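Short-chain dehydrogenase/reductase SDR (Vibrio parahaemolyticus, PDB 3GUY) probably works as an NAD(P)-dependent oxidoreductase of the short-chain dehydrogenase/reductase family, its physiological substrate not being established. Local coordinates at residues A149-I154 with A170-G175; K137-T142 with E179-S184; Y29-S34 with E63-Q68. The protein carries 2 engineered substitutions. All blocks are in the same frame, centred on the assembly; numbering follows the deposited sequence.

Contact 1: residues A149-I154 with A170-G175; sequences AVKGLI and AVYPGG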
loop_
_atom_site.group_PDB
_atom_site.type_symbol
_atom_site.label_atom_id
_atom_site.label_comp_id
_atom_site.label_asym_id
_atom_site.label_seq_id
_atom_site.Cartn_x
_atom_site.Cartn_y
_atom_site.Cartn_z
ATOM N N ALA D 149 6.664 -0.122 -10.783
ATOM C CA ALA D 149 6.466 0.848 -11.869
ATOM C C ALA D 149 5.240 0.466 -12.755
ATOM O O ALA D 149 4.339 1.262 -12.981
ATOM C CB ALA D 149 7.743 0.984 -12.716
ATOM N N VAL D 150 5.208 -0.777 -13.183
ATOM C CA VAL D 150 4.054 -1.265 -13.928
ATOM C C VAL D 150 2.723 -1.096 -13.171
ATOM O O VAL D 150 1.767 -0.674 -13.754
ATOM C CB VAL D 150 4.235 -2.682 -14.512
ATOM C CG1 VAL D 150 2.934 -3.134 -15.294
ATOM C CG2 VAL D 150 5.475 -2.761 -15.421
ATOM N N LYS D 151 2.667 -1.405 -11.881
ATOM C CA LYS D 151 1.455 -1.210 -11.099
ATOM C C LYS D 151 1.001 0.252 -10.976
ATOM O O LYS D 151 -0.165 0.531 -11.029
ATOM C CB LYS D 151 1.618 -1.792 -9.716
ATOM C CG LYS D 151 0.353 -1.810 -8.951
ATOM C CD LYS D 151 0.581 -2.469 -7.614
ATOM C CE LYS D 151 -0.278 -1.900 -6.562
ATOM N NZ LYS D 151 -1.334 -2.784 -6.384
ATOM N N GLY D 152 1.943 1.171 -10.833
ATOM C CA GLY D 152 1.607 2.569 -10.802
ATOM C C GLY D 152 1.064 3.019 -12.145
ATOM O O GLY D 152 0.116 3.792 -12.183
ATOM N N LEU D 153 1.672 2.529 -13.212
ATOM C CA LEU D 153 1.183 2.770 -14.580
ATOM C C LEU D 153 -0.245 2.283 -14.722
ATOM O O LEU D 153 -1.158 3.088 -15.028
ATOM C CB LEU D 153 2.065 2.070 -15.579
ATOM C CG LEU D 153 1.734 2.215 -17.053
ATOM C CD1 LEU D 153 2.281 3.582 -17.587
ATOM C CD2 LEU D 153 2.333 1.045 -17.794
ATOM N N ILE D 154 -0.482 1.007 -14.456
ATOM C CA ILE D 154 -1.863 0.469 -14.703
ATOM C C ILE D 154 -2.918 1.107 -13.779
ATOM O O ILE D 154 -4.030 1.318 -14.198
ATOM C CB ILE D 154 -1.915 -1.064 -14.742
ATOM C CG1 ILE D 154 -1.756 -1.724 -13.370
ATOM C CG2 ILE D 154 -0.806 -1.612 -15.625
ATOM C CD1 ILE D 154 -3.063 -2.197 -12.748
ATOM N N ALA D 170 -5.530 -7.000 -13.386
ATOM C CA ALA D 170 -4.177 -7.070 -12.800
ATOM C C ALA D 170 -3.970 -8.454 -12.240
ATOM O O ALA D 170 -4.782 -8.957 -11.499
ATOM C CB ALA D 170 -3.990 -6.002 -11.703
ATOM N N VAL D 171 -2.883 -9.087 -12.617
ATOM C CA VAL D 171 -2.582 -10.426 -12.164
ATOM C C VAL D 171 -1.191 -10.402 -11.549
ATOM O O VAL D 171 -0.267 -9.840 -12.158
ATOM C CB VAL D 171 -2.566 -11.422 -13.352
ATOM C CG1 VAL D 171 -2.333 -12.815 -12.838
ATOM C CG2 VAL D 171 -3.874 -11.275 -14.227
ATOM N N TYR D 172 -1.063 -11.008 -10.356
ATOM C CA TYR D 172 0.173 -11.006 -9.571
ATOM C C TYR D 172 0.559 -12.417 -9.184
ATOM O O TYR D 172 0.097 -12.928 -8.158
ATOM C CB TYR D 172 0.041 -10.169 -8.291
ATOM C CG TYR D 172 -0.434 -8.747 -8.507
ATOM C CD1 TYR D 172 0.463 -7.716 -8.774
ATOM C CD2 TYR D 172 -1.779 -8.443 -8.494
ATOM C CE1 TYR D 172 0.032 -6.410 -8.971
ATOM C CE2 TYR D 172 -2.238 -7.110 -8.707
ATOM C CZ TYR D 172 -1.317 -6.108 -8.921
ATOM O OH TYR D 172 -1.783 -4.835 -9.159
ATOM N N PRO D 173 1.358 -13.081 -10.025
ATOM C CA PRO D 173 1.830 -14.391 -9.659
ATOM C C PRO D 173 3.034 -14.336 -8.745
ATOM O O PRO D 173 3.887 -13.439 -8.871
ATOM C CB PRO D 173 2.233 -15.025 -10.983
ATOM C CG PRO D 173 2.103 -13.997 -12.003
ATOM C CD PRO D 173 1.524 -12.776 -11.457
ATOM N N GLY D 174 3.143 -15.342 -7.885
ATOM C CA GLY D 174 4.330 -15.495 -7.036
ATOM C C GLY D 174 4.684 -16.958 -6.963
ATOM O O GLY D 174 3.806 -17.812 -6.981
ATOM N N GLY D 175 5.970 -17.242 -6.828
ATOM C CA GLY D 175 6.445 -18.620 -6.665
ATOM C C GLY D 175 6.545 -19.403 -7.969
ATOM O O GLY D 175 6.491 -20.635 -7.970
#

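Contact 2: residues K137-T142 with E179-S184; sequences KAQEST and EFWETS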
loop_
_atom_site.group_PDB
_atom_site.type_symbol
_atom_site.label_atom_id
_atom_site.label_comp_id
_atom_site.label_asym_id
_atom_site.label_seq_id
_atom_site.Cartn_x
_atom_site.Cartn_y
_atom_site.Cartn_z
ATOM N N LYS D 137 11.394 -6.459 -1.565
ATOM C CA LYS D 137 12.144 -7.690 -1.303
ATOM C C LYS D 137 13.651 -7.447 -1.352
ATOM O O LYS D 137 14.181 -6.893 -2.334
ATOM C CB LYS D 137 11.728 -8.743 -2.323
ATOM C CG LYS D 137 10.269 -9.234 -2.139
ATOM C CD LYS D 137 9.603 -9.719 -3.423
ATOM C CE LYS D 137 8.354 -10.640 -3.123
ATOM N NZ LYS D 137 7.825 -11.312 -4.361
ATOM N N ALA D 138 14.347 -7.872 -0.297
ATOM C CA ALA D 138 15.801 -7.936 -0.303
ATOM C C ALA D 138 16.344 -8.731 -1.487
ATOM O O ALA D 138 15.872 -9.822 -1.815
ATOM C CB ALA D 138 16.340 -8.561 1.028
ATOM N N GLN D 139 17.348 -8.159 -2.113
ATOM C CA GLN D 139 17.995 -8.717 -3.306
ATOM C C GLN D 139 17.142 -8.667 -4.573
ATOM O O GLN D 139 17.459 -9.257 -5.553
ATOM C CB GLN D 139 18.560 -10.091 -3.041
ATOM C CG GLN D 139 19.416 -10.089 -1.835
ATOM C CD GLN D 139 20.383 -11.288 -1.802
ATOM O OE1 GLN D 139 20.391 -12.120 -2.693
ATOM N NE2 GLN D 139 21.170 -11.356 -0.773
ATOM N N GLU D 140 16.050 -7.938 -4.540
ATOM C CA GLU D 140 15.213 -7.814 -5.717
ATOM C C GLU D 140 14.868 -6.357 -5.965
ATOM O O GLU D 140 13.794 -6.037 -6.507
ATOM C CB GLU D 140 13.935 -8.656 -5.539
ATOM C CG GLU D 140 14.131 -10.072 -5.157
ATOM C CD GLU D 140 12.834 -10.870 -5.174
ATOM O OE1 GLU D 140 11.866 -10.579 -5.957
ATOM O OE2 GLU D 140 12.808 -11.844 -4.408
ATOM N N SER D 141 15.762 -5.460 -5.573
ATOM C CA SER D 141 15.381 -4.073 -5.479
ATOM C C SER D 141 14.953 -3.503 -6.855
ATOM O O SER D 141 14.011 -2.753 -6.919
ATOM C CB SER D 141 16.465 -3.241 -4.849
ATOM O OG SER D 141 17.621 -3.145 -5.648
ATOM N N THR D 142 15.708 -3.794 -7.902
ATOM C CA THR D 142 15.393 -3.291 -9.262
ATOM C C THR D 142 14.244 -4.052 -9.924
ATOM O O THR D 142 13.529 -3.504 -10.781
ATOM C CB THR D 142 16.620 -3.373 -10.167
ATOM O OG1 THR D 142 17.153 -4.722 -10.101
ATOM C CG2 THR D 142 17.685 -2.330 -9.708
ATOM N N GLU D 179 10.780 -15.970 -12.582
ATOM C CA GLU D 179 11.761 -15.125 -11.941
ATOM C C GLU D 179 11.571 -15.224 -10.428
ATOM O O GLU D 179 10.804 -14.456 -9.818
ATOM C CB GLU D 179 11.648 -13.681 -12.447
ATOM N N PHE D 180 12.245 -16.222 -9.854
ATOM C CA PHE D 180 12.326 -16.418 -8.416
ATOM C C PHE D 180 13.793 -16.394 -8.002
ATOM O O PHE D 180 14.690 -16.644 -8.822
ATOM C CB PHE D 180 11.697 -17.757 -8.022
ATOM N N TRP D 181 14.032 -16.099 -6.731
ATOM C CA TRP D 181 15.382 -15.914 -6.224
ATOM C C TRP D 181 15.490 -16.514 -4.846
ATOM O O TRP D 181 14.922 -15.999 -3.893
ATOM C CB TRP D 181 15.714 -14.424 -6.156
ATOM C CG TRP D 181 17.138 -14.070 -5.788
ATOM C CD1 TRP D 181 17.549 -13.431 -4.662
ATOM C CD2 TRP D 181 18.314 -14.289 -6.578
ATOM N NE1 TRP D 181 18.908 -13.217 -4.698
ATOM C CE2 TRP D 181 19.408 -13.734 -5.862
ATOM C CE3 TRP D 181 18.557 -14.892 -7.825
ATOM C CZ2 TRP D 181 20.740 -13.790 -6.339
ATOM C CZ3 TRP D 181 19.885 -14.939 -8.315
ATOM C CH2 TRP D 181 20.957 -14.387 -7.564
ATOM N N GLU D 182 16.211 -17.618 -4.747
ATOM C CA GLU D 182 16.532 -18.218 -3.460
ATOM C C GLU D 182 18.029 -18.095 -3.216
ATOM O O GLU D 182 18.853 -18.372 -4.098
ATOM C CB GLU D 182 16.108 -19.680 -3.433
ATOM C CG GLU D 182 14.603 -19.908 -3.641
ATOM C CD GLU D 182 13.757 -19.556 -2.424
ATOM O OE1 GLU D 182 12.689 -20.198 -2.252
ATOM O OE2 GLU D 182 14.154 -18.650 -1.640
ATOM N N THR D 183 18.363 -17.641 -2.021
ATOM C CA THR D 183 19.734 -17.472 -1.606
ATOM C C THR D 183 20.392 -18.799 -1.076
ATOM O O THR D 183 21.618 -18.868 -0.844
ATOM C CB THR D 183 19.776 -16.370 -0.558
ATOM O OG1 THR D 183 21.127 -15.952 -0.390
ATOM C CG2 THR D 183 19.178 -16.823 0.758
ATOM N N SER D 184 19.573 -19.832 -0.890
ATOM C CA SER D 184 20.036 -21.147 -0.420
ATOM C C SER D 184 18.856 -22.087 -0.471
ATOM O O SER D 184 17.713 -21.641 -0.505
ATOM C CB SER D 184 20.611 -21.096 0.996
ATOM O OG SER D 184 19.615 -20.804 1.953
#

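Contact 3: residues Y29-S34 with E63-Q68; sequences YLTGRS and EQLFEQ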
loop_
_atom_site.group_PDB
_atom_site.type_symbol
_atom_site.label_atom_id
_atom_site.label_comp_id
_atom_site.label_asym_id
_atom_site.label_seq_id
_atom_site.Cartn_x
_atom_site.Cartn_y
_atom_site.Cartn_z
ATOM N N TYR D 29 -3.146 -14.759 -31.356
ATOM C CA TYR D 29 -1.967 -14.191 -32.024
ATOM C C TYR D 29 -0.836 -14.035 -31.000
ATOM O O TYR D 29 -0.992 -13.345 -29.999
ATOM C CB TYR D 29 -2.313 -12.839 -32.620
ATOM C CG TYR D 29 -1.278 -12.355 -33.622
ATOM C CD1 TYR D 29 -1.376 -12.698 -34.992
ATOM C CD2 TYR D 29 -0.202 -11.587 -33.214
ATOM C CE1 TYR D 29 -0.436 -12.262 -35.909
ATOM C CE2 TYR D 29 0.746 -11.136 -34.133
ATOM C CZ TYR D 29 0.624 -11.473 -35.479
ATOM O OH TYR D 29 1.584 -11.015 -36.358
ATOM N N LEU D 30 0.271 -14.732 -31.221
ATOM C CA LEU D 30 1.331 -14.835 -30.248
ATOM C C LEU D 30 2.571 -13.991 -30.598
ATOM O O LEU D 30 3.035 -13.959 -31.758
ATOM C CB LEU D 30 1.750 -16.282 -30.059
ATOM C CG LEU D 30 0.653 -17.308 -29.729
ATOM C CD1 LEU D 30 1.305 -18.492 -29.074
ATOM C CD2 LEU D 30 -0.474 -16.801 -28.857
ATOM N N THR D 31 3.110 -13.295 -29.588
ATOM C CA THR D 31 4.332 -12.543 -29.796
ATOM C C THR D 31 5.349 -12.914 -28.705
ATOM O O THR D 31 4.998 -13.352 -27.596
ATOM C CB THR D 31 4.088 -11.006 -29.931
ATOM O OG1 THR D 31 5.258 -10.399 -30.504
ATOM C CG2 THR D 31 3.806 -10.348 -28.571
ATOM N N GLY D 32 6.610 -12.796 -29.068
ATOM C CA GLY D 32 7.749 -13.108 -28.187
ATOM C C GLY D 32 8.987 -12.617 -28.900
ATOM O O GLY D 32 8.886 -12.019 -29.989
ATOM N N ARG D 33 10.162 -12.880 -28.331
ATOM C CA ARG D 33 11.393 -12.375 -28.955
ATOM C C ARG D 33 11.916 -13.336 -30.018
ATOM O O ARG D 33 12.479 -12.880 -31.006
ATOM C CB ARG D 33 12.450 -11.946 -27.919
ATOM C CG ARG D 33 12.138 -10.514 -27.322
ATOM C CD ARG D 33 13.370 -9.742 -26.779
ATOM N NE ARG D 33 14.387 -10.603 -26.147
ATOM C CZ ARG D 33 14.296 -11.148 -24.929
ATOM N NH1 ARG D 33 13.222 -10.960 -24.175
ATOM N NH2 ARG D 33 15.286 -11.904 -24.456
ATOM N N SER D 34 11.634 -14.626 -29.849
ATOM C CA SER D 34 12.147 -15.700 -30.694
ATOM C C SER D 34 11.107 -16.364 -31.598
ATOM O O SER D 34 10.312 -17.167 -31.136
ATOM C CB SER D 34 12.751 -16.778 -29.802
ATOM O OG SER D 34 13.287 -17.825 -30.568
ATOM N N GLU D 63 4.024 -0.666 -32.356
ATOM C CA GLU D 63 3.068 -0.004 -33.228
ATOM C C GLU D 63 2.819 -0.880 -34.473
ATOM O O GLU D 63 1.689 -1.045 -34.883
ATOM C CB GLU D 63 3.580 1.417 -33.540
ATOM C CG GLU D 63 2.963 2.173 -34.713
ATOM C CD GLU D 63 4.053 3.003 -35.413
ATOM O OE1 GLU D 63 4.468 4.040 -34.840
ATOM O OE2 GLU D 63 4.538 2.576 -36.491
ATOM N N GLN D 64 3.863 -1.493 -35.023
ATOM C CA GLN D 64 3.686 -2.419 -36.170
ATOM C C GLN D 64 2.978 -3.718 -35.802
ATOM O O GLN D 64 2.293 -4.303 -36.636
ATOM C CB GLN D 64 5.019 -2.798 -36.776
ATOM C CG GLN D 64 5.706 -1.658 -37.522
ATOM C CD GLN D 64 7.209 -1.809 -37.499
ATOM O OE1 GLN D 64 7.739 -2.932 -37.532
ATOM N NE2 GLN D 64 7.915 -0.673 -37.404
ATOM N N LEU D 65 3.181 -4.186 -34.569
ATOM C CA LEU D 65 2.548 -5.414 -34.105
ATOM C C LEU D 65 1.041 -5.249 -34.242
ATOM O O LEU D 65 0.392 -6.066 -34.852
ATOM C CB LEU D 65 2.980 -5.783 -32.646
ATOM C CG LEU D 65 2.197 -6.855 -31.836
ATOM C CD1 LEU D 65 2.351 -8.299 -32.379
ATOM C CD2 LEU D 65 2.616 -6.810 -30.349
ATOM N N PHE D 66 0.492 -4.165 -33.724
ATOM C CA PHE D 66 -0.945 -4.012 -33.727
ATOM C C PHE D 66 -1.513 -3.568 -35.064
ATOM O O PHE D 66 -2.661 -3.893 -35.368
ATOM C CB PHE D 66 -1.402 -3.119 -32.589
ATOM C CG PHE D 66 -1.231 -3.775 -31.259
ATOM C CD1 PHE D 66 -2.110 -4.754 -30.845
ATOM C CD2 PHE D 66 -0.132 -3.493 -30.474
ATOM C CE1 PHE D 66 -1.915 -5.403 -29.641
ATOM C CE2 PHE D 66 0.056 -4.132 -29.271
ATOM C CZ PHE D 66 -0.833 -5.091 -28.864
ATOM N N GLU D 67 -0.713 -2.850 -35.849
ATOM C CA GLU D 67 -1.151 -2.379 -37.161
ATOM C C GLU D 67 -1.481 -3.572 -38.067
ATOM O O GLU D 67 -2.454 -3.552 -38.804
ATOM C CB GLU D 67 -0.057 -1.532 -37.817
ATOM C CG GLU D 67 -0.493 -0.829 -39.102
ATOM C CD GLU D 67 -1.555 0.243 -38.869
ATOM O OE1 GLU D 67 -1.465 0.971 -37.858
ATOM O OE2 GLU D 67 -2.476 0.362 -39.714
ATOM N N GLN D 68 -0.678 -4.618 -37.981
ATOM C CA GLN D 68 -0.788 -5.740 -38.905
ATOM C C GLN D 68 -1.844 -6.767 -38.499
ATOM O O GLN D 68 -2.016 -7.745 -39.185
ATOM C CB GLN D 68 0.591 -6.413 -39.070
ATOM C CG GLN D 68 1.639 -5.509 -39.732
ATOM C CD GLN D 68 1.242 -5.124 -41.154
ATOM O OE1 GLN D 68 1.170 -3.934 -41.510
ATOM N NE2 GLN D 68 0.935 -6.131 -41.963
HETATM O O HOH W 1 1.881 -8.215 -36.394
#

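Contact 1: residues A149-I154 with A170-G175
Lys-151 is the first residue of segment 149-154 to touch the strand; it lies across the phenol end of Tyr-172, the two side chains crossing at about a right angle. Its CG stands anti to the backbone N (chi1 -171°), which carries the methylenes to the tyrosine: CG and CD each lie 3.7 Å from Tyr-172 OH. Bends at chi3 and chi4 then bring the amine round to the same oxygen, where Lys-151 NZ donates a weak, 3.5 Å hydrogen bond to Tyr-172 OH. A long, flexible lysine suits this border, since its methylenes can pack against the hydroxyl end of the tyrosine while its amine still reaches a polar partner. Gln-134 touches both residues. One turn on, Ile-154 points a single branch at the strand: a chi1 of 73° sets CG1 between the backbone N and the carbonyl carbon, which sends CD1 toward Ala-170, whose CB it meets at 4.1 Å. A small residue suits a strand position facing the helix. Within the beta-alpha-beta unit of strand 124-128, helix 141-160 and strand 167-174, the helix rests on its two strands, while Leu-153 faces helix 93-118 and Ala-149 packs on Ala-149 of the second subunit.

Contact 2: residues K137-T142 with E179-S184
Two surface loops near the carboxyl ends of the sheet strands meet where Gln-139, in the type II beta turn 137-140 that leads into helix 141-160, receives Trp-181 from the segment that follows strand 167-174. Trp-181 NE1 donates to Gln-139 OE1 over 2.7 Å, a short and almost straight bond with an N-H...O angle of 174°. The oxygen lies essentially in the indole plane, at the edge of the ring, and the donor comes to it in the carbonyl plane, on a lone pair. Even so, the amide and the indole are not coplanar: their planes are turned 53° apart and the side chains cross at about a right angle. With CG anti to the carbonyl carbon (chi1 -51°) and an extended chain beyond it, the amide reaches the indole N-H, while Gln-139 CB lies 3.6 Å from Trp-181 NE1. Glutamine suits the turn because its long side chain ends in an oxygen able to accept that N-H, and tryptophan because one ring offers both a donor and a broad apolar surface, which Phe-85 meets at a shallow angle. Glu-140, also the N-cap residue of the helix, brings its carboxylate beside the CB methylene of Trp-181, which Glu-140 OE2 approaches to 4.3 Å. The turn is held from outside as well: Glu-160 of the second subunit accepts a hydrogen bond from Gln-139 N. In short-chain dehydrogenases the loop after this sixth strand commonly helps to close the substrate pocket, and 179-184 probably belongs to that variable lid.

Contact 3: residues Y29-S34 with E63-Q68
A single water joins Tyr-29 to Leu-65: it lies 2.8 Å from Tyr-29 OH and donates to Leu-65 O, 3.0 Å away. Tyrosine suits this spot because its hydroxyl can reach the water at the partly exposed margin while its ring stays against apolar neighbours. With chi1 at -165° the Tyr-29 ring is directed away from the backbone N and out toward the helix. The leucine slides past it in the opposite direction and touches it at the rim, with Leu-65 CD1 near the ring plane and 3.7 Å from Tyr-29 CE2. These segments belong to the amino-terminal half of a Rossmann fold, in which helix 59-67 packs on one face of the parallel sheet, over strand 28-32, and helix 35-42 covers the other face of that strand. Two residues along it, Thr-31 turns CB and its methyl CG2 to the same leucine. Thr-31 CB is 4.0 Å from Leu-65 CD1, and the other methyl of the fork, Leu-65 CD2, sits 4.1 Å from Thr-31 CG2. Leucine thus divides its branches, CD1 wedging between tyrosine and threonine while CD2 meets the threonine methyl. Threonine fits a buried strand position here because its hydroxyl has its own partner: Thr-31 OG1 is hydrogen-bonded to the backbone oxygen of Arg-52 in the neighbouring edge strand, while CG2 packs on the leucine. Helix 93-118 flanks helix 59-67: Phe-66 packs on it and Glu-67 forms a salt bridge with its Arg-117.

In the fold
Contacts 1 and 3 are buried helix-on-sheet packing against the same parallel sheet, on opposite sides of the chain's centre and with centres about 22 Å apart. Contact 2 lies at the surface and joins two loops. It shares helix 141-160 with contact 1, which is nested inside the chain loop that contact 2 closes, and both touch the second subunit, whereas contact 3 meets no other chain. Chemistry follows place: contact 2 rests on one short, direct side-chain hydrogen bond, contact 1 combines apolar touches with a weak polar one, and contact 3 depends on apolar packing, leucine on a tyrosine edge and a threonine, with a water bridge at its margin.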